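Local coordinates for uncharacterized protein (Leishmania major, PDB 2B4W) that is of unknown function but belongs to the DUF1861 family, in a clan with the beta-fructosidases, and so probably shares their beta-propeller architecture, at residues Tyr46-Lys51 with Ala56-Arg61; Phe63-Thr66 with Glu70-Ala73. All coordinates share one frame; numbering follows the deposited sequence.

Interaction 1. Residues Tyr46-Lys51 with Ala56-Arg61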
ATOM      1  N   TYR A  46      -3.750  -9.607  -2.607  1.00 14.73           N
ATOM      2  CA  TYR A  46      -4.245  -9.867  -1.256  1.00 14.54           C
ATOM      3  C   TYR A  46      -5.266  -8.794  -0.890  1.00 20.68           C
ATOM      4  O   TYR A  46      -5.051  -7.614  -1.171  1.00 21.43           O
ATOM      5  CB  TYR A  46      -3.147  -9.839  -0.195  1.00 19.12           C
ATOM      6  CG  TYR A  46      -2.119 -10.924  -0.342  1.00 16.33           C
ATOM      7  CD1 TYR A  46      -2.341 -12.222   0.104  1.00 17.82           C
ATOM      8  CD2 TYR A  46      -0.903 -10.614  -0.935  1.00 15.41           C
ATOM      9  CE1 TYR A  46      -1.374 -13.212  -0.040  1.00 24.90           C
ATOM     10  CE2 TYR A  46       0.052 -11.587  -1.082  1.00 12.37           C
ATOM     11  CZ  TYR A  46      -0.182 -12.874  -0.636  1.00 17.86           C
ATOM     12  OH  TYR A  46       0.824 -13.778  -0.823  1.00 26.00           O
ATOM     13  N   GLY A  47      -6.352  -9.190  -0.252  1.00 23.67           N
ATOM     14  CA  GLY A  47      -7.354  -8.245   0.202  1.00 21.16           C
ATOM     15  C   GLY A  47      -7.672  -8.413   1.683  1.00 22.17           C
ATOM     16  O   GLY A  47      -7.565  -9.485   2.281  1.00 17.95           O
ATOM     17  N   ARG A  48      -8.073  -7.283   2.242  1.00 19.16           N
ATOM     18  CA  ARG A  48      -8.583  -7.238   3.611  1.00 22.33           C
ATOM     19  C   ARG A  48     -10.079  -7.480   3.527  1.00 18.93           C
ATOM     20  O   ARG A  48     -10.779  -6.750   2.803  1.00 29.13           O
ATOM     21  CB  ARG A  48      -8.222  -5.931   4.277  1.00 22.40           C
ATOM     22  CG  ARG A  48      -8.916  -5.520   5.541  1.00 33.30           C
ATOM     23  CD  ARG A  48      -8.681  -4.043   5.899  1.00 30.98           C
ATOM     24  NE  ARG A  48      -9.168  -3.777   7.224  1.00 37.52           N
ATOM     25  CZ  ARG A  48      -8.950  -2.861   8.116  1.00 33.52           C
ATOM     26  NH1 ARG A  48      -8.155  -1.827   7.966  1.00 23.91           N
ATOM     27  NH2 ARG A  48      -9.598  -2.974   9.285  1.00 22.17           N
ATOM     28  N   VAL A  49     -10.527  -8.537   4.141  1.00 15.30           N
ATOM     29  CA  VAL A  49     -11.873  -9.055   4.151  1.00 21.40           C
ATOM     30  C   VAL A  49     -12.527  -8.890   5.531  1.00 19.81           C
ATOM     31  O   VAL A  49     -12.121  -9.409   6.561  1.00 24.54           O
ATOM     32  CB  VAL A  49     -11.888 -10.529   3.724  1.00 24.50           C
ATOM     33  CG1 VAL A  49     -13.312 -10.987   3.451  1.00 17.73           C
ATOM     34  CG2 VAL A  49     -11.012 -10.668   2.485  1.00 27.04           C
ATOM     35  N   GLU A  50     -13.608  -8.112   5.516  1.00 20.98           N
ATOM     36  CA  GLU A  50     -14.316  -7.750   6.731  1.00 21.18           C
ATOM     37  C   GLU A  50     -15.750  -7.375   6.379  1.00 24.48           C
ATOM     38  O   GLU A  50     -16.041  -6.787   5.336  1.00 24.92           O
ATOM     39  CB  GLU A  50     -13.534  -6.655   7.424  1.00 20.01           C
ATOM     40  CG  GLU A  50     -14.159  -6.040   8.674  1.00 33.68           C
ATOM     41  CD  GLU A  50     -13.263  -4.931   9.202  1.00 21.61           C
ATOM     42  OE1 GLU A  50     -13.336  -3.805   8.694  1.00 31.11           O
ATOM     43  OE2 GLU A  50     -12.465  -5.177  10.124  1.00 21.28           O
ATOM     44  N   LYS A  51     -16.627  -7.764   7.289  1.00 18.52           N
ATOM     45  CA  LYS A  51     -18.034  -7.411   7.360  1.00 23.16           C
ATOM     46  C   LYS A  51     -18.204  -5.910   7.464  1.00 22.42           C
ATOM     47  O   LYS A  51     -17.534  -5.215   8.232  1.00 27.78           O
ATOM     48  CB  LYS A  51     -18.669  -8.116   8.568  1.00 35.92           C
ATOM     49  CG  LYS A  51     -19.450  -9.359   8.175  1.00 39.66           C
ATOM     50  CD  LYS A  51     -20.387  -9.886   9.240  1.00 55.24           C
ATOM     51  CE  LYS A  51     -21.329  -8.917   9.904  1.00 62.99           C
ATOM     52  NZ  LYS A  51     -22.785  -9.219   9.849  1.00 72.87           N
ATOM     53  N   ALA A  56     -12.509  -3.862  13.389  1.00 28.44           N
ATOM     54  CA  ALA A  56     -11.425  -4.709  13.856  1.00 28.75           C
ATOM     55  C   ALA A  56     -11.747  -6.204  13.793  1.00 25.20           C
ATOM     56  O   ALA A  56     -11.363  -6.868  14.766  1.00 26.90           O
ATOM     57  CB  ALA A  56     -11.009  -4.367  15.284  1.00 35.48           C
ATOM     58  N   ALA A  57     -12.372  -6.673  12.728  1.00 26.65           N
ATOM     59  CA  ALA A  57     -12.796  -8.036  12.481  1.00 29.47           C
ATOM     60  C   ALA A  57     -12.489  -8.533  11.058  1.00 29.78           C
ATOM     61  O   ALA A  57     -13.373  -9.095  10.408  1.00 19.67           O
ATOM     62  CB  ALA A  57     -14.299  -8.176  12.688  1.00 21.21           C
ATOM     63  N   SER A  58     -11.261  -8.304  10.622  1.00 28.67           N
ATOM     64  CA  SER A  58     -10.710  -8.643   9.326  1.00 21.24           C
ATOM     65  C   SER A  58      -9.842  -9.886   9.391  1.00 27.16           C
ATOM     66  O   SER A  58      -9.314 -10.158  10.458  1.00 22.38           O
ATOM     67  CB  SER A  58      -9.864  -7.466   8.802  1.00 11.38           C
ATOM     68  OG  SER A  58     -10.674  -6.344   9.078  1.00 23.43           O
ATOM     69  N   HIS A  59      -9.780 -10.526   8.237  1.00 22.40           N
ATOM     70  CA  HIS A  59      -8.780 -11.526   7.922  1.00 24.39           C
ATOM     71  C   HIS A  59      -8.248 -11.174   6.525  1.00 23.31           C
ATOM     72  O   HIS A  59      -8.794 -10.273   5.888  1.00 26.01           O
ATOM     73  CB  HIS A  59      -9.343 -12.939   7.980  1.00 27.09           C
ATOM     74  CG  HIS A  59     -10.418 -13.184   6.967  1.00 18.83           C
ATOM     75  ND1 HIS A  59     -11.673 -12.642   7.051  1.00 26.97           N
ATOM     76  CD2 HIS A  59     -10.414 -13.914   5.836  1.00 16.69           C
ATOM     77  CE1 HIS A  59     -12.403 -13.029   6.026  1.00 23.65           C
ATOM     78  NE2 HIS A  59     -11.658 -13.821   5.252  1.00 17.23           N
ATOM     79  N   VAL A  60      -7.213 -11.850   6.065  1.00 19.48           N
ATOM     80  CA  VAL A  60      -6.699 -11.573   4.734  1.00 22.85           C
ATOM     81  C   VAL A  60      -6.868 -12.799   3.845  1.00 22.66           C
ATOM     82  O   VAL A  60      -6.582 -13.931   4.236  1.00 25.78           O
ATOM     83  CB  VAL A  60      -5.207 -11.196   4.716  1.00 23.58           C
ATOM     84  CG1 VAL A  60      -4.663 -11.377   3.296  1.00 18.81           C
ATOM     85  CG2 VAL A  60      -4.986  -9.791   5.246  1.00 18.20           C
ATOM     86  N   ARG A  61      -7.350 -12.566   2.631  1.00 24.53           N
ATOM     87  CA  ARG A  61      -7.403 -13.632   1.639  1.00 23.08           C
ATOM     88  C   ARG A  61      -6.485 -13.332   0.450  1.00 21.46           C
ATOM     89  O   ARG A  61      -6.116 -12.186   0.187  1.00 18.38           O
ATOM     90  CB  ARG A  61      -8.825 -13.849   1.139  1.00 18.15           C
ATOM     91  CG  ARG A  61      -9.775 -14.405   2.192  1.00 38.14           C
ATOM     92  CD  ARG A  61      -9.437 -15.805   2.630  1.00 36.62           C
ATOM     93  NE  ARG A  61      -9.779 -16.854   1.698  1.00 29.27           N
ATOM     94  CZ  ARG A  61     -10.894 -17.267   1.144  1.00 27.85           C
ATOM     95  NH1 ARG A  61     -12.087 -16.728   1.355  1.00 25.66           N
ATOM     96  NH2 ARG A  61     -10.807 -18.306   0.315  1.00 28.50           N
TER
HETATM   97  O   HOH W   1     -12.576 -11.313   9.032  1.00 43.18           O
HETATM   98  O   HOH W   2     -15.658  -9.500   9.770  1.00 26.44           O

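Interaction 2. Residues Phe63-Thr66 with Glu70-Ala73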
ATOM      1  N   PHE A  63      -6.454 -13.532  -3.608  1.00 21.23           N
ATOM      2  CA  PHE A  63      -7.272 -13.573  -4.791  1.00 23.02           C
ATOM      3  C   PHE A  63      -6.452 -13.640  -6.099  1.00 23.86           C
ATOM      4  O   PHE A  63      -5.419 -12.977  -6.276  1.00 17.98           O
ATOM      5  CB  PHE A  63      -8.172 -12.349  -4.909  1.00 27.15           C
ATOM      6  CG  PHE A  63      -9.084 -12.088  -3.723  1.00 27.16           C
ATOM      7  CD1 PHE A  63      -8.587 -11.488  -2.588  1.00 16.21           C
ATOM      8  CD2 PHE A  63     -10.418 -12.437  -3.792  1.00 30.92           C
ATOM      9  CE1 PHE A  63      -9.431 -11.261  -1.501  1.00 15.69           C
ATOM     10  CE2 PHE A  63     -11.271 -12.197  -2.738  1.00 24.77           C
ATOM     11  CZ  PHE A  63     -10.754 -11.615  -1.603  1.00 18.42           C
ATOM     12  N   GLU A  64      -6.952 -14.454  -7.003  1.00 19.18           N
ATOM     13  CA  GLU A  64      -6.514 -14.708  -8.357  1.00 26.46           C
ATOM     14  C   GLU A  64      -7.419 -13.962  -9.337  1.00 21.32           C
ATOM     15  O   GLU A  64      -8.651 -14.046  -9.350  1.00 20.35           O
ATOM     16  CB  GLU A  64      -6.501 -16.201  -8.683  1.00 24.81           C
ATOM     17  CG  GLU A  64      -5.816 -16.568  -9.991  1.00 31.04           C
ATOM     18  CD  GLU A  64      -6.012 -18.028 -10.363  1.00 44.51           C
ATOM     19  OE1 GLU A  64      -5.732 -18.926  -9.536  1.00 44.23           O
ATOM     20  OE2 GLU A  64      -6.449 -18.287 -11.504  1.00 57.60           O
ATOM     21  N   GLU A  65      -6.759 -13.186 -10.198  1.00 24.05           N
ATOM     22  CA  GLU A  65      -7.450 -12.580 -11.318  1.00 19.15           C
ATOM     23  C   GLU A  65      -8.203 -13.606 -12.150  1.00 33.58           C
ATOM     24  O   GLU A  65      -7.655 -14.564 -12.708  1.00 28.86           O
ATOM     25  CB  GLU A  65      -6.448 -11.857 -12.236  1.00 23.62           C
ATOM     26  CG  GLU A  65      -7.162 -11.197 -13.406  1.00 29.82           C
ATOM     27  CD  GLU A  65      -6.224 -10.372 -14.282  1.00 28.44           C
ATOM     28  OE1 GLU A  65      -5.618 -10.936 -15.214  1.00 48.72           O
ATOM     29  OE2 GLU A  65      -6.104  -9.153 -14.036  1.00 35.58           O
ATOM     30  N   THR A  66      -9.523 -13.450 -12.300  1.00 33.20           N
ATOM     31  CA  THR A  66     -10.206 -14.369 -13.200  1.00 24.66           C
ATOM     32  C   THR A  66     -10.995 -13.612 -14.273  1.00 21.14           C
ATOM     33  O   THR A  66     -11.831 -14.254 -14.923  1.00 37.08           O
ATOM     34  CB  THR A  66     -11.227 -15.290 -12.498  1.00 26.03           C
ATOM     35  OG1 THR A  66     -12.316 -14.427 -12.157  1.00 25.90           O
ATOM     36  CG2 THR A  66     -10.683 -15.928 -11.248  1.00 23.24           C
ATOM     37  N   GLU A  70     -11.571  -8.387 -12.053  1.00 21.07           N
ATOM     38  CA  GLU A  70     -12.266  -9.445 -11.356  1.00 18.90           C
ATOM     39  C   GLU A  70     -11.294 -10.460 -10.749  1.00 20.80           C
ATOM     40  O   GLU A  70     -10.397 -11.033 -11.369  1.00 19.69           O
ATOM     41  CB  GLU A  70     -13.237 -10.206 -12.262  1.00 25.19           C
ATOM     42  CG  GLU A  70     -13.907 -11.368 -11.507  1.00 31.54           C
ATOM     43  CD  GLU A  70     -14.666 -12.241 -12.497  1.00 38.76           C
ATOM     44  OE1 GLU A  70     -15.653 -11.742 -13.074  1.00 35.49           O
ATOM     45  OE2 GLU A  70     -14.292 -13.404 -12.725  1.00 28.99           O
ATOM     46  N   PHE A  71     -11.496 -10.691  -9.460  1.00 27.50           N
ATOM     47  CA  PHE A  71     -10.616 -11.439  -8.584  1.00 24.53           C
ATOM     48  C   PHE A  71     -11.368 -12.475  -7.772  1.00 25.64           C
ATOM     49  O   PHE A  71     -12.348 -12.175  -7.079  1.00 23.48           O
ATOM     50  CB  PHE A  71      -9.871 -10.431  -7.678  1.00 16.07           C
ATOM     51  CG  PHE A  71      -8.755  -9.713  -8.440  1.00 11.40           C
ATOM     52  CD1 PHE A  71      -7.503 -10.292  -8.486  1.00 25.59           C
ATOM     53  CD2 PHE A  71      -8.984  -8.511  -9.066  1.00 17.79           C
ATOM     54  CE1 PHE A  71      -6.482  -9.672  -9.183  1.00 27.48           C
ATOM     55  CE2 PHE A  71      -7.975  -7.870  -9.765  1.00 19.86           C
ATOM     56  CZ  PHE A  71      -6.733  -8.461  -9.805  1.00 25.30           C
ATOM     57  N   THR A  72     -10.913 -13.730  -7.838  1.00 20.95           N
ATOM     58  CA  THR A  72     -11.589 -14.776  -7.072  1.00 26.60           C
ATOM     59  C   THR A  72     -10.712 -15.321  -5.952  1.00 31.95           C
ATOM     60  O   THR A  72      -9.527 -15.615  -6.081  1.00 22.46           O
ATOM     61  CB  THR A  72     -12.042 -15.947  -7.960  1.00 22.52           C
ATOM     62  OG1 THR A  72     -13.024 -15.503  -8.884  1.00 27.31           O
ATOM     63  CG2 THR A  72     -12.754 -17.005  -7.147  1.00 15.94           C
ATOM     64  N   ALA A  73     -11.340 -15.470  -4.782  1.00 22.57           N
ATOM     65  CA  ALA A  73     -10.556 -15.869  -3.619  1.00 26.02           C
ATOM     66  C   ALA A  73      -9.960 -17.241  -3.852  1.00 24.83           C
ATOM     67  O   ALA A  73     -10.631 -18.104  -4.432  1.00 28.26           O
ATOM     68  CB  ALA A  73     -11.461 -15.838  -2.388  1.00 35.66           C
TER

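Interaction 1. Residues Tyr46-Lys51 with Ala56-Arg61
Val-49 and His-59 face each other as a hydrogen-bonded antiparallel pair, and their side chains rise from the same side of the sheet. CB of Val-49 lies over one face of the imidazole in a CH-pi contact, 3.8 Å from the ring centroid and offset toward the rim, while CG1 of Val-49 comes within 3.4 Å of His-59 CE1. With His-59 CG placed between its own backbone N and carbonyl carbon (chi1 63°), the imidazole swings across to the valine. A beta-branched residue suits this place: Val-49 meets the ring with CB and CG1, and its other methyl, CG2, packs 3.9 Å from CG of Arg-61. Beneath these side chains, Val-49 N donates to His-59 O over 3.0 Å and His-59 N donates back to Val-49 O. Gly-47 and Arg-61 make the same reciprocal pair of bonds.

A water in the plane of the imidazole, 2.6 Å from His-59 ND1, donates to both Val-49 O and Ala-57 O, tying the ring to the backbone where the hairpin opens into its loop. On the opposite side of the sheet, the extended chain of Arg-48 runs past Ser-58, with Arg-48 CG 3.9 Å from Ser-58 CB. At the far end of the contact, CD1 of Tyr-46 touches CG1 of Val-60 at 4.0 Å.

The second shell fixes the polar ends. Asp-83 forms a salt bridge with NH1 of Arg-48, Lys-256 and Tyr-31 hold OE1 of Glu-50, and the carbonyl of Pro-119 takes the hydroxyl of Tyr-46, whose ring Trp-79 meets edge-to-face. With the imidazole held between an apolar face contact and an in-plane water, rotation of the ring is probably restricted although His-59 is partly exposed.

Interaction 2. Residues Phe63-Thr66 with Glu70-Ala73
Phe-63 and Phe-71 touch at their roots, CB of one 3.8 Å from CB of the other, and then send their rings in different directions along the same face of the sheet. Each ring carbon CG stands anti to the carbonyl carbon, beside the backbone N (chi1 -56° in Phe-63, -76° in Phe-71); because the strands run antiparallel, this shared choice carries the rings apart. The ring of Phe-63 packs obliquely against Ala-73, with CD2 of Phe-63 3.3 Å from the backbone N of Ala-73 and CE2 of Phe-63 3.7 Å from its methyl. Alanine fits here, because its single methyl lets the ring come close to the backbone. Phe-71 turns instead to Glu-65: its CD1 comes within 3.4 Å of Glu-65 N, and its CE1 packs 3.8 Å from Glu-65 CB.

The two segments belong to a beta hairpin. Strand 59-67 pairs antiparallel with strand 42-50 on its other edge, and the antiparallel run 29-31, 42-50, 59-67, 70-73 is consistent with one blade of a beta-propeller. Strand 70-73 is also joined in parallel to strand 16-23. Both neighbours supply cover for the phenylalanines: Phe-22 meets the ring of Phe-63 edge-to-face, and Ile-45 touches both aromatic side chains.

Glu-64 and Thr-72 project to the other face and exchange backbone hydrogen bonds, the one from Thr-72 N to Glu-64 O being 2.7 Å long. Toward the turn, Thr-66 N donates to Glu-70 O. The side chains of Thr-66 and Thr-72 cross at about a right angle, bringing CG2 of Thr-66 to 3.4 Å from OG1 of Thr-72. Glu-64 extends away from these threonines, and its OE2 forms a salt bridge with Lys-42.

Strand 59-67 serves both contacts: its first part pairs with strand 42-50 in interaction 1, and its later part pairs with strand 70-73 in interaction 2, so two successive hairpins share a strand and lie in one sheet. Their centres are 15 Å apart, yet side chains meet between them. The ring of Phe-63 reaches back to interaction 1, where its CE1 lies 3.9 Å from Gly-47 N and its CZ 4.2 Å from Val-49 CG2. NH2 of Arg-61 packs 3.7 Å from CB of Ala-73, and the same NH2 of Arg-61 hydrogen-bonds to Val-74 O. No active site is established for this protein, so neither contact can be tied to one.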